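Local structure of ADP-dependent L-serine kinase SerK (Thermococcus kodakarensis KOD1, 5X0J) at residues A39-E42 against S43-S47; I67-G70 against H71-A75; A202-K205 against E206-M209. The protein phosphorylates free L-serine with ADP as phosphate donor, giving O-phospho-L-serine and AMP in the first step of cysteine biosynthesis from serine. The protein carries 1 engineered substitution. One frame throughout, in Å; residues are numbered along the deposited sequence.

Contact 1 (A39-E42 against S43-S47); sequences AFIE and SVTGS. With AMP (adenosine monophosphate), chain B.
The carbonyl oxygen of Ile41 is gripped twice by Thr45, one turn further along the helix. Thr45 OG1 donates to Ile41 O at 2.7 Å while Thr45 N makes the ordinary helical bond to the same oxygen, and the two donors arrive from opposite faces of the carbonyl plane. The threonine can do this because its OG1 sits between its own backbone N and carbonyl carbon (chi1 57°), which folds the hydroxyl back toward the preceding turn. A water donates both to Thr45 OG1 and to Glu42 OE2, 3.0 Å from the latter, and so ties the bent glutamate chain to the hydroxyl at the outer side of the helix. Ser47 repeats the scheme near the helix end: its OG and N both bind Ser43 O, again from opposite faces, and the OG lies 2.7 Å from Ser43 O.

On the inner side, Phe40 and Val44 carry the apolar contact. Val44 CG1 sits over one face of the Phe40 ring, 4.1 Å from its centroid, a CH-pi contact whose closest ring atom is CZ. The edge of the same ring is turned to the adenine of AMP, with Phe40 CD1 3.7 Å from AMP C4. Ser43 directs its OG away from its backbone N (chi1 174°), and this hydroxyl donates to AMP N7 at 3.0 Å. Phe50 also packs against both Phe40 and Val44.

Along one helix the work is divided: the hydroxyls of Thr45 and Ser47 reinforce its backbone ladder, whereas Phe40, Ser43 and Val44 form part of the adenine-binding wall of the nucleotide pocket.

Contact 2 (I67-G70 against H71-A75); sequences IVDG and HHRWA. With MG (magnesium ion), chain D; AMP (adenosine monophosphate), chain B; SEP (phosphoserine), chain C.
Ile67, the last residue of its strand, meets two rings of the helix that follows. Its CG2 lies over one face of the His71 imidazole, 3.8 Å from the ring centroid, while CD1 rests on a face of the Trp74 indole, 3.5 Å from Trp74 CG. The CG1 branch stands anti to the carbonyl carbon (chi1 -62°) and CG2 anti to the backbone N, which lets one isoleucine serve both rings. Val68, which with Asp69 forms a classic beta bulge opposite Leu55, offers its carbonyl oxygen to the amino group of phosphoserine.

Asp69 splits its carboxylate between two tasks. OD1 binds the magnesium ion at 2.1 Å; OD2 forms a long salt bridge of 3.4 Å to Arg73 NH2, at the edge of a guanidinium whose plane is turned 71° from that of the carboxylate, and a water bridges the same two atoms. Gly70 is the N-cap: its O accepts from Trp74 N, and its N, with His71 N and His71 ND1, donates to phosphoserine O3P, the last at 2.7 Å.

Further along the helix, His72 N and ND1 converge on AMP O2P, and Arg73 N and NE on AMP O1P, with Arg73 NH2 reaching AMP O3P at 2.8 Å. Magnesium joins AMP O3P to phosphoserine O1P, and three waters complete six ligands. Backbone amides at a helix start, an arginine and a metal ion together probably offset the negative charge of two facing phosphates, which is consistent with a site built for phosphate transfer from ADP to serine.

Contact 3 (A202-K205 against E206-M209); sequences APTK and EEVM
Lys205, Thr204 and Glu207 account for most of the surface buried where the loop after strand 196-199 enters helix 205-213. Thr204 and Glu207 exchange two bonds. Glu207 N donates to Thr204 OG1 at 3.2 Å, and Thr204 N returns a bond to Glu207 OE1 at 3.0 Å, reaching that oxygen from above the carboxylate plane. Placed between the backbone N and the carbonyl carbon of its own residue (chi1 71°), the threonine hydroxyl faces the first turn, and Glu207 CG packs against it at 3.2 Å from Thr204 OG1. A water donates to both Glu207 OE1 and Ala202 O, extending the glutamate's hold back along the loop.

Lys205 contributes chiefly through its backbone: its O accepts from Met209 N at 3.1 Å, while its side chain leaves the helix and delivers NZ to the carbonyl oxygens of Val97 and Tyr92. Val208 N donates to Thr204 O, and Val208 CG2 approaches Pro203 CB at 4.1 Å, a light apolar touch beside the cap. With threonine at the N-cap and glutamate three residues on, reciprocal side-chain and backbone bonds define a capping box at the N-terminus of helix 205-213.

Contacts 1 and 2 share one ligand. Their centres are 15 Å apart, yet they touch where Phe40 CE1 packs 3.4 Å from Arg73 CG. Helix 34-47 meets the adenine end of AMP, and the start of helix 71-80 its phosphate. Contact 2 also lies beside the engineered Gln30, at the inferred active-site position, whose side chain is about 4 Å from that of His71. Contact 3 touches neither: its nearest atoms are about 6 Å from contact 2 (centres 17 Å apart), and its centre is 31 Å from that of contact 1. It lies in the second shell of the serine side: the Val208 side chain is about 4 Å from that of Thr223, a phosphoserine-binding residue, and about 8 Å from phosphoserine.

Contact 1 (A39-E42 against S43-S47)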
ATOM      1  N   ALA A  39       8.163   0.601  11.138  1.00 13.65           N
ATOM      2  CA  ALA A  39       7.848   1.957  11.611  1.00 13.52           C
ATOM      3  C   ALA A  39       6.593   1.972  12.462  1.00 13.20           C
ATOM      4  O   ALA A  39       6.553   2.639  13.498  1.00 13.28           O
ATOM      5  CB  ALA A  39       7.714   2.919  10.446  1.00 13.50           C
ATOM      6  N   PHE A  40       5.569   1.229  12.056  1.00 12.76           N
ATOM      7  CA  PHE A  40       4.381   1.125  12.881  1.00 12.60           C
ATOM      8  C   PHE A  40       4.700   0.512  14.252  1.00 12.63           C
ATOM      9  O   PHE A  40       4.272   1.029  15.277  1.00 12.71           O
ATOM     10  CB  PHE A  40       3.249   0.338  12.222  1.00 12.38           C
ATOM     11  CG  PHE A  40       2.182  -0.005  13.198  1.00 12.32           C
ATOM     12  CD1 PHE A  40       1.368   0.998  13.716  1.00 12.20           C
ATOM     13  CD2 PHE A  40       2.075  -1.288  13.711  1.00 12.36           C
ATOM     14  CE1 PHE A  40       0.429   0.703  14.694  1.00 12.36           C
ATOM     15  CE2 PHE A  40       1.128  -1.585  14.678  1.00 12.47           C
ATOM     16  CZ  PHE A  40       0.303  -0.590  15.169  1.00 12.40           C
ATOM     17  N   ILE A  41       5.428  -0.599  14.264  1.00 12.79           N
ATOM     18  CA  ILE A  41       5.721  -1.292  15.520  1.00 13.31           C
ATOM     19  C   ILE A  41       6.504  -0.396  16.478  1.00 13.68           C
ATOM     20  O   ILE A  41       6.157  -0.293  17.652  1.00 13.66           O
ATOM     21  CB  ILE A  41       6.449  -2.622  15.273  1.00 13.45           C
ATOM     22  CG1 ILE A  41       5.471  -3.616  14.634  1.00 13.37           C
ATOM     23  CG2 ILE A  41       6.968  -3.215  16.584  1.00 13.74           C
ATOM     24  CD1 ILE A  41       6.090  -4.900  14.135  1.00 13.69           C
ATOM     25  N   GLU A  42       7.529   0.281  15.975  1.00 14.12           N
ATOM     26  CA  GLU A  42       8.314   1.192  16.816  1.00 14.86           C
ATOM     27  C   GLU A  42       7.501   2.395  17.288  1.00 14.41           C
ATOM     28  O   GLU A  42       7.625   2.810  18.446  1.00 14.41           O
ATOM     29  CB  GLU A  42       9.571   1.680  16.088  1.00 15.95           C
ATOM     30  CG  GLU A  42      10.598   0.592  15.819  1.00 17.05           C
ATOM     31  CD  GLU A  42      10.877  -0.246  17.049  1.00 18.17           C
ATOM     32  OE1 GLU A  42      11.524   0.276  17.979  1.00 19.47           O
ATOM     33  OE2 GLU A  42      10.400  -1.408  17.129  1.00 19.52           O
ATOM     34  N   SER A  43       6.666   2.955  16.412  1.00 13.74           N
ATOM     35  CA  SER A  43       5.799   4.067  16.793  1.00 13.73           C
ATOM     36  C   SER A  43       4.819   3.694  17.895  1.00 13.39           C
ATOM     37  O   SER A  43       4.714   4.391  18.890  1.00 13.36           O
ATOM     38  CB  SER A  43       5.013   4.590  15.595  1.00 13.59           C
ATOM     39  OG  SER A  43       4.080   5.580  16.008  1.00 14.38           O
ATOM     40  N   VAL A  44       4.099   2.585  17.730  1.00 13.05           N
ATOM     41  CA  VAL A  44       3.046   2.241  18.685  1.00 12.95           C
ATOM     42  C   VAL A  44       3.645   1.819  20.036  1.00 13.29           C
ATOM     43  O   VAL A  44       3.134   2.210  21.082  1.00 13.38           O
ATOM     44  CB  VAL A  44       2.036   1.215  18.097  1.00 12.76           C
ATOM     45  CG1 VAL A  44       2.587  -0.203  18.084  1.00 12.86           C
ATOM     46  CG2 VAL A  44       0.715   1.275  18.839  1.00 12.90           C
ATOM     47  N   THR A  45       4.741   1.065  20.001  1.00 13.33           N
ATOM     48  CA  THR A  45       5.376   0.626  21.245  1.00 14.03           C
ATOM     49  C   THR A  45       6.106   1.768  21.938  1.00 14.40           C
ATOM     50  O   THR A  45       6.062   1.855  23.152  1.00 15.13           O
ATOM     51  CB  THR A  45       6.335  -0.553  21.021  1.00 14.03           C
ATOM     52  OG1 THR A  45       7.332  -0.201  20.056  1.00 13.95           O
ATOM     53  CG2 THR A  45       5.574  -1.774  20.560  1.00 14.11           C
ATOM     54  N   GLY A  46       6.763   2.634  21.176  1.00 14.42           N
ATOM     55  CA  GLY A  46       7.497   3.770  21.739  1.00 14.84           C
ATOM     56  C   GLY A  46       6.589   4.844  22.313  1.00 15.03           C
ATOM     57  O   GLY A  46       6.815   5.371  23.406  1.00 15.90           O
ATOM     58  N   SER A  47       5.532   5.154  21.577  1.00 14.56           N
ATOM     59  CA  SER A  47       4.596   6.200  21.998  1.00 14.73           C
ATOM     60  C   SER A  47       3.565   5.711  23.004  1.00 14.48           C
ATOM     61  O   SER A  47       3.100   6.497  23.826  1.00 14.59           O
ATOM     62  CB  SER A  47       3.892   6.796  20.791  1.00 14.71           C
ATOM     63  OG  SER A  47       2.924   5.907  20.287  1.00 14.79           O
TER
HETATM   64  P   AMP B 301      -1.208   0.340   7.444  1.00 10.72           P
HETATM   65  O1P AMP B 301      -1.487  -0.090   8.876  1.00 10.89           O
HETATM   66  O2P AMP B 301      -0.948  -0.833   6.520  1.00 10.99           O
HETATM   67  O3P AMP B 301      -2.241   1.315   6.946  1.00 10.42           O
HETATM   68  O5' AMP B 301       0.194   1.126   7.470  1.00 11.20           O
HETATM   69  C5' AMP B 301       0.751   1.674   8.661  1.00 11.57           C
HETATM   70  C4' AMP B 301      -0.152   2.768   9.205  1.00 11.97           C
HETATM   71  O4' AMP B 301       0.123   2.955  10.579  1.00 12.32           O
HETATM   72  C3' AMP B 301       0.033   4.182   8.613  1.00 12.29           C
HETATM   73  O3' AMP B 301      -1.240   4.680   8.209  1.00 12.47           O
HETATM   74  C2' AMP B 301       0.582   5.073   9.727  1.00 12.27           C
HETATM   75  O2' AMP B 301       0.129   6.422   9.661  1.00 12.81           O
HETATM   76  C1' AMP B 301       0.011   4.315  10.893  1.00 12.29           C
HETATM   77  N9  AMP B 301       0.617   4.549  12.219  1.00 11.98           N
HETATM   78  C8  AMP B 301       1.876   4.921  12.521  1.00 12.09           C
HETATM   79  N7  AMP B 301       2.050   4.999  13.862  1.00 12.26           N
HETATM   80  C5  AMP B 301       0.881   4.661  14.420  1.00 11.90           C
HETATM   81  C6  AMP B 301       0.365   4.543  15.794  1.00 11.91           C
HETATM   82  N6  AMP B 301       1.175   4.805  16.843  1.00 12.05           N
HETATM   83  N1  AMP B 301      -0.927   4.165  15.941  1.00 12.10           N
HETATM   84  C2  AMP B 301      -1.746   3.897  14.897  1.00 11.99           C
HETATM   85  N3  AMP B 301      -1.339   3.995  13.622  1.00 12.08           N
HETATM   86  C4  AMP B 301      -0.066   4.364  13.340  1.00 12.02           C
HETATM   87  O   HOH W   1       9.159  -2.561  19.664  1.00 28.58           O

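Contact 2 (I67-G70 against H71-A75)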
ATOM      1  N   ILE A  67      -9.726  -6.165   5.440  1.00 12.71           N
ATOM      2  CA  ILE A  67      -8.892  -5.008   5.769  1.00 12.24           C
ATOM      3  C   ILE A  67      -8.885  -4.089   4.550  1.00 11.92           C
ATOM      4  O   ILE A  67      -8.303  -4.415   3.528  1.00 12.30           O
ATOM      5  CB  ILE A  67      -7.454  -5.415   6.147  1.00 12.19           C
ATOM      6  CG1 ILE A  67      -7.467  -6.301   7.401  1.00 12.37           C
ATOM      7  CG2 ILE A  67      -6.597  -4.180   6.393  1.00 12.15           C
ATOM      8  CD1 ILE A  67      -6.119  -6.908   7.755  1.00 12.64           C
ATOM      9  N   VAL A  68      -9.561  -2.952   4.659  1.00 11.59           N
ATOM     10  CA  VAL A  68      -9.584  -1.947   3.599  1.00 11.44           C
ATOM     11  C   VAL A  68      -8.272  -1.153   3.656  1.00 11.37           C
ATOM     12  O   VAL A  68      -7.606  -0.975   2.626  1.00 11.47           O
ATOM     13  CB  VAL A  68     -10.839  -1.057   3.741  1.00 11.57           C
ATOM     14  CG1 VAL A  68     -10.817   0.102   2.759  1.00 11.61           C
ATOM     15  CG2 VAL A  68     -12.082  -1.915   3.534  1.00 11.79           C
ATOM     16  N   ASP A  69      -7.924  -0.666   4.847  1.00 11.27           N
ATOM     17  CA  ASP A  69      -6.673   0.009   5.101  1.00 11.27           C
ATOM     18  C   ASP A  69      -6.230  -0.392   6.491  1.00 11.14           C
ATOM     19  O   ASP A  69      -7.019  -0.342   7.439  1.00 11.36           O
ATOM     20  CB  ASP A  69      -6.863   1.523   5.007  1.00 11.30           C
ATOM     21  CG  ASP A  69      -5.592   2.300   5.277  1.00 11.44           C
ATOM     22  OD1 ASP A  69      -4.483   1.799   4.982  1.00 11.21           O
ATOM     23  OD2 ASP A  69      -5.709   3.437   5.789  1.00 12.12           O
ATOM     24  N   GLY A  70      -4.972  -0.818   6.605  1.00 11.18           N
ATOM     25  CA  GLY A  70      -4.431  -1.255   7.896  1.00 11.25           C
ATOM     26  C   GLY A  70      -3.677  -2.571   7.920  1.00 11.37           C
ATOM     27  O   GLY A  70      -3.604  -3.216   8.965  1.00 11.58           O
ATOM     28  N   HIS A  71      -3.076  -2.976   6.808  1.00 11.50           N
ATOM     29  CA  HIS A  71      -2.346  -4.249   6.781  1.00 11.63           C
ATOM     30  C   HIS A  71      -1.179  -4.307   7.747  1.00 11.67           C
ATOM     31  O   HIS A  71      -0.942  -5.344   8.373  1.00 11.94           O
ATOM     32  CB  HIS A  71      -1.874  -4.547   5.369  1.00 11.70           C
ATOM     33  CG  HIS A  71      -2.996  -4.908   4.466  1.00 11.83           C
ATOM     34  ND1 HIS A  71      -3.829  -3.964   3.915  1.00 11.69           N
ATOM     35  CD2 HIS A  71      -3.501  -6.111   4.111  1.00 11.91           C
ATOM     36  CE1 HIS A  71      -4.765  -4.565   3.208  1.00 11.79           C
ATOM     37  NE2 HIS A  71      -4.596  -5.867   3.329  1.00 11.93           N
ATOM     38  N   HIS A  72      -0.476  -3.190   7.882  1.00 11.48           N
ATOM     39  CA  HIS A  72       0.724  -3.142   8.717  1.00 11.58           C
ATOM     40  C   HIS A  72       0.370  -3.006  10.183  1.00 11.79           C
ATOM     41  O   HIS A  72       0.972  -3.675  11.033  1.00 12.01           O
ATOM     42  CB  HIS A  72       1.657  -2.043   8.211  1.00 11.28           C
ATOM     43  CG  HIS A  72       2.102  -2.273   6.800  1.00 11.22           C
ATOM     44  ND1 HIS A  72       1.318  -1.970   5.710  1.00 11.01           N
ATOM     45  CD2 HIS A  72       3.214  -2.860   6.307  1.00 11.33           C
ATOM     46  CE1 HIS A  72       1.949  -2.311   4.605  1.00 11.10           C
ATOM     47  NE2 HIS A  72       3.103  -2.846   4.944  1.00 11.35           N
ATOM     48  N   ARG A  73      -0.630  -2.184  10.478  1.00 11.81           N
ATOM     49  CA  ARG A  73      -1.166  -2.146  11.839  1.00 11.92           C
ATOM     50  C   ARG A  73      -1.628  -3.550  12.269  1.00 12.27           C
ATOM     51  O   ARG A  73      -1.311  -4.017  13.381  1.00 12.60           O
ATOM     52  CB  ARG A  73      -2.313  -1.154  11.964  1.00 11.80           C
ATOM     53  CG  ARG A  73      -1.862   0.286  12.151  1.00 11.66           C
ATOM     54  CD  ARG A  73      -2.970   1.275  11.866  1.00 11.56           C
ATOM     55  NE  ARG A  73      -3.233   1.390  10.427  1.00 11.36           N
ATOM     56  CZ  ARG A  73      -4.270   2.026   9.889  1.00 11.57           C
ATOM     57  NH1 ARG A  73      -5.182   2.631  10.657  1.00 11.70           N
ATOM     58  NH2 ARG A  73      -4.393   2.084   8.568  1.00 11.60           N
ATOM     59  N   TRP A  74      -2.366  -4.224  11.391  1.00 12.46           N
ATOM     60  CA  TRP A  74      -2.891  -5.567  11.710  1.00 12.80           C
ATOM     61  C   TRP A  74      -1.755  -6.562  11.948  1.00 12.95           C
ATOM     62  O   TRP A  74      -1.719  -7.241  12.979  1.00 13.23           O
ATOM     63  CB  TRP A  74      -3.826  -6.029  10.587  1.00 13.11           C
ATOM     64  CG  TRP A  74      -4.228  -7.476  10.616  1.00 13.71           C
ATOM     65  CD1 TRP A  74      -5.196  -8.051  11.401  1.00 14.10           C
ATOM     66  CD2 TRP A  74      -3.696  -8.521   9.796  1.00 14.32           C
ATOM     67  NE1 TRP A  74      -5.295  -9.389  11.114  1.00 14.76           N
ATOM     68  CE2 TRP A  74      -4.393  -9.706  10.130  1.00 14.80           C
ATOM     69  CE3 TRP A  74      -2.711  -8.568   8.790  1.00 14.70           C
ATOM     70  CZ2 TRP A  74      -4.107 -10.943   9.516  1.00 15.51           C
ATOM     71  CZ3 TRP A  74      -2.438  -9.783   8.170  1.00 15.13           C
ATOM     72  CH2 TRP A  74      -3.134 -10.958   8.543  1.00 15.54           C
ATOM     73  N   ALA A  75      -0.805  -6.622  11.025  1.00 12.79           N
ATOM     74  CA  ALA A  75       0.327  -7.541  11.163  1.00 12.88           C
ATOM     75  C   ALA A  75       1.201  -7.189  12.366  1.00 13.03           C
ATOM     76  O   ALA A  75       1.659  -8.073  13.093  1.00 13.66           O
ATOM     77  CB  ALA A  75       1.172  -7.543   9.900  1.00 12.75           C
TER
HETATM   78 MG    MG D 303      -2.459   2.262   5.143  1.00 10.91          MG
HETATM   79  P   AMP B 301      -1.208   0.340   7.444  1.00 10.72           P
HETATM   80  O1P AMP B 301      -1.487  -0.090   8.876  1.00 10.89           O
HETATM   81  O2P AMP B 301      -0.948  -0.833   6.520  1.00 10.99           O
HETATM   82  O3P AMP B 301      -2.241   1.315   6.946  1.00 10.42           O
HETATM   83  O5' AMP B 301       0.194   1.126   7.470  1.00 11.20           O
HETATM   84  C5' AMP B 301       0.751   1.674   8.661  1.00 11.57           C
HETATM   85  C4' AMP B 301      -0.152   2.768   9.205  1.00 11.97           C
HETATM   86  O4' AMP B 301       0.123   2.955  10.579  1.00 12.32           O
HETATM   87  C3' AMP B 301       0.033   4.182   8.613  1.00 12.29           C
HETATM   88  O3' AMP B 301      -1.240   4.680   8.209  1.00 12.47           O
HETATM   89  C2' AMP B 301       0.582   5.073   9.727  1.00 12.27           C
HETATM   90  O2' AMP B 301       0.129   6.422   9.661  1.00 12.81           O
HETATM   91  C1' AMP B 301       0.011   4.315  10.893  1.00 12.29           C
HETATM   92  N9  AMP B 301       0.617   4.549  12.219  1.00 11.98           N
HETATM   93  C8  AMP B 301       1.876   4.921  12.521  1.00 12.09           C
HETATM   94  N7  AMP B 301       2.050   4.999  13.862  1.00 12.26           N
HETATM   95  C5  AMP B 301       0.881   4.661  14.420  1.00 11.90           C
HETATM   96  C6  AMP B 301       0.365   4.543  15.794  1.00 11.91           C
HETATM   97  N6  AMP B 301       1.175   4.805  16.843  1.00 12.05           N
HETATM   98  N1  AMP B 301      -0.927   4.165  15.941  1.00 12.10           N
HETATM   99  C2  AMP B 301      -1.746   3.897  14.897  1.00 11.99           C
HETATM  100  N3  AMP B 301      -1.339   3.995  13.622  1.00 12.08           N
HETATM  101  C4  AMP B 301      -0.066   4.364  13.340  1.00 12.02           C
HETATM  102  N   SEP C 302      -5.130  -0.636   1.501  1.00 10.24           N
HETATM  103  CA  SEP C 302      -4.423   0.614   1.916  1.00 10.39           C
HETATM  104  CB  SEP C 302      -2.967   0.542   1.450  1.00 10.55           C
HETATM  105  OG  SEP C 302      -2.354  -0.614   2.019  1.00 10.50           O
HETATM  106  C   SEP C 302      -5.147   1.826   1.391  1.00 10.21           C
HETATM  107  O   SEP C 302      -4.560   2.925   1.332  1.00 10.48           O
HETATM  108  OXT SEP C 302      -6.331   1.747   1.015  1.00 10.27           O
HETATM  109  P   SEP C 302      -2.035  -0.696   3.607  1.00 10.76           P
HETATM  110  O1P SEP C 302      -1.822   0.743   4.049  1.00 10.39           O
HETATM  111  O2P SEP C 302      -0.797  -1.535   3.627  1.00 10.95           O
HETATM  112  O3P SEP C 302      -3.238  -1.372   4.216  1.00 10.77           O
HETATM  113  O   HOH W   2      -6.858   3.850   8.397  1.00 16.89           O
HETATM  114  O   HOH W   3      -3.068   4.037   6.160  1.00 11.24           O
HETATM  115  O   HOH W   4      -0.500   3.041   5.463  1.00 10.52           O
HETATM  116  O   HOH W   5      -2.577   3.480   3.378  1.00 10.71           O

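Contact 3 (A202-K205 against E206-M209)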
ATOM      1  N   ALA A 202      -4.890   0.872 -11.369  1.00 14.26           N
ATOM      2  CA  ALA A 202      -5.510   0.601 -10.079  1.00 14.56           C
ATOM      3  C   ALA A 202      -6.462  -0.585 -10.192  1.00 15.04           C
ATOM      4  O   ALA A 202      -7.060  -0.816 -11.240  1.00 15.08           O
ATOM      5  CB  ALA A 202      -6.282   1.814  -9.619  1.00 14.56           C
ATOM      6  N   PRO A 203      -6.650  -1.321  -9.091  1.00 15.80           N
ATOM      7  CA  PRO A 203      -7.664  -2.356  -9.054  1.00 16.08           C
ATOM      8  C   PRO A 203      -9.047  -1.716  -8.949  1.00 16.26           C
ATOM      9  O   PRO A 203      -9.141  -0.527  -8.623  1.00 16.07           O
ATOM     10  CB  PRO A 203      -7.343  -3.090  -7.752  1.00 16.32           C
ATOM     11  CG  PRO A 203      -6.831  -2.027  -6.870  1.00 16.26           C
ATOM     12  CD  PRO A 203      -6.062  -1.090  -7.759  1.00 15.86           C
ATOM     13  N   THR A 204     -10.093  -2.485  -9.238  1.00 16.87           N
ATOM     14  CA  THR A 204     -11.462  -2.081  -8.893  1.00 17.17           C
ATOM     15  C   THR A 204     -11.908  -2.773  -7.598  1.00 17.24           C
ATOM     16  O   THR A 204     -11.350  -3.798  -7.188  1.00 16.87           O
ATOM     17  CB  THR A 204     -12.454  -2.418 -10.007  1.00 18.00           C
ATOM     18  OG1 THR A 204     -12.635  -3.832 -10.054  1.00 18.60           O
ATOM     19  CG2 THR A 204     -11.956  -1.907 -11.357  1.00 18.14           C
ATOM     20  N   LYS A 205     -12.926  -2.208  -6.963  1.00 17.35           N
ATOM     21  CA  LYS A 205     -13.459  -2.780  -5.725  1.00 17.61           C
ATOM     22  C   LYS A 205     -13.997  -4.194  -5.933  1.00 18.52           C
ATOM     23  O   LYS A 205     -13.811  -5.066  -5.080  1.00 18.34           O
ATOM     24  CB  LYS A 205     -14.539  -1.879  -5.134  1.00 17.18           C
ATOM     25  CG  LYS A 205     -14.004  -0.560  -4.596  1.00 16.67           C
ATOM     26  CD  LYS A 205     -15.010   0.138  -3.699  1.00 16.31           C
ATOM     27  CE  LYS A 205     -16.265   0.518  -4.464  1.00 16.31           C
ATOM     28  NZ  LYS A 205     -17.263   1.251  -3.644  1.00 16.24           N
ATOM     29  N   GLU A 206     -14.645  -4.422  -7.075  1.00 19.79           N
ATOM     30  CA  GLU A 206     -15.156  -5.758  -7.381  1.00 20.97           C
ATOM     31  C   GLU A 206     -13.987  -6.760  -7.512  1.00 20.59           C
ATOM     32  O   GLU A 206     -14.072  -7.863  -6.979  1.00 20.56           O
ATOM     33  CB  GLU A 206     -16.071  -5.738  -8.622  1.00 22.61           C
ATOM     34  CG  GLU A 206     -17.384  -4.952  -8.449  1.00 24.15           C
ATOM     35  CD  GLU A 206     -18.474  -5.642  -7.608  1.00 25.85           C
ATOM     36  OE1 GLU A 206     -18.252  -6.728  -7.025  1.00 27.53           O
ATOM     37  OE2 GLU A 206     -19.595  -5.087  -7.503  1.00 28.28           O
ATOM     38  N   GLU A 207     -12.886  -6.344  -8.143  1.00 20.18           N
ATOM     39  CA  GLU A 207     -11.674  -7.182  -8.234  1.00 20.02           C
ATOM     40  C   GLU A 207     -11.048  -7.467  -6.863  1.00 19.52           C
ATOM     41  O   GLU A 207     -10.589  -8.576  -6.611  1.00 20.02           O
ATOM     42  CB  GLU A 207     -10.629  -6.544  -9.159  1.00 20.11           C
ATOM     43  CG  GLU A 207     -11.039  -6.546 -10.628  1.00 20.77           C
ATOM     44  CD  GLU A 207     -10.192  -5.633 -11.503  1.00 20.90           C
ATOM     45  OE1 GLU A 207      -9.351  -4.854 -10.997  1.00 20.49           O
ATOM     46  OE2 GLU A 207     -10.364  -5.697 -12.741  1.00 22.00           O
ATOM     47  N   VAL A 208     -11.048  -6.477  -5.980  1.00 18.83           N
ATOM     48  CA  VAL A 208     -10.477  -6.657  -4.642  1.00 18.41           C
ATOM     49  C   VAL A 208     -11.244  -7.726  -3.866  1.00 19.20           C
ATOM     50  O   VAL A 208     -10.633  -8.637  -3.311  1.00 18.56           O
ATOM     51  CB  VAL A 208     -10.450  -5.338  -3.835  1.00 17.87           C
ATOM     52  CG1 VAL A 208      -9.972  -5.580  -2.403  1.00 17.69           C
ATOM     53  CG2 VAL A 208      -9.558  -4.298  -4.506  1.00 17.62           C
ATOM     54  N   MET A 209     -12.569  -7.604  -3.821  1.00 19.86           N
ATOM     55  CA  MET A 209     -13.376  -8.567  -3.068  1.00 21.25           C
ATOM     56  C   MET A 209     -13.320  -9.950  -3.715  1.00 21.95           C
ATOM     57  O   MET A 209     -13.197 -10.952  -3.007  1.00 21.95           O
ATOM     58  CB  MET A 209     -14.832  -8.099  -2.899  1.00 22.01           C
ATOM     59  CG  MET A 209     -15.590  -8.829  -1.792  1.00 22.78           C
ATOM     60  SD  MET A 209     -14.888  -8.576  -0.146  1.00 24.01           S
ATOM     61  CE  MET A 209     -15.621  -7.005   0.287  1.00 23.60           C
TER
HETATM   62  O   HOH W   6      -7.693  -3.164 -12.695  1.00 26.12           O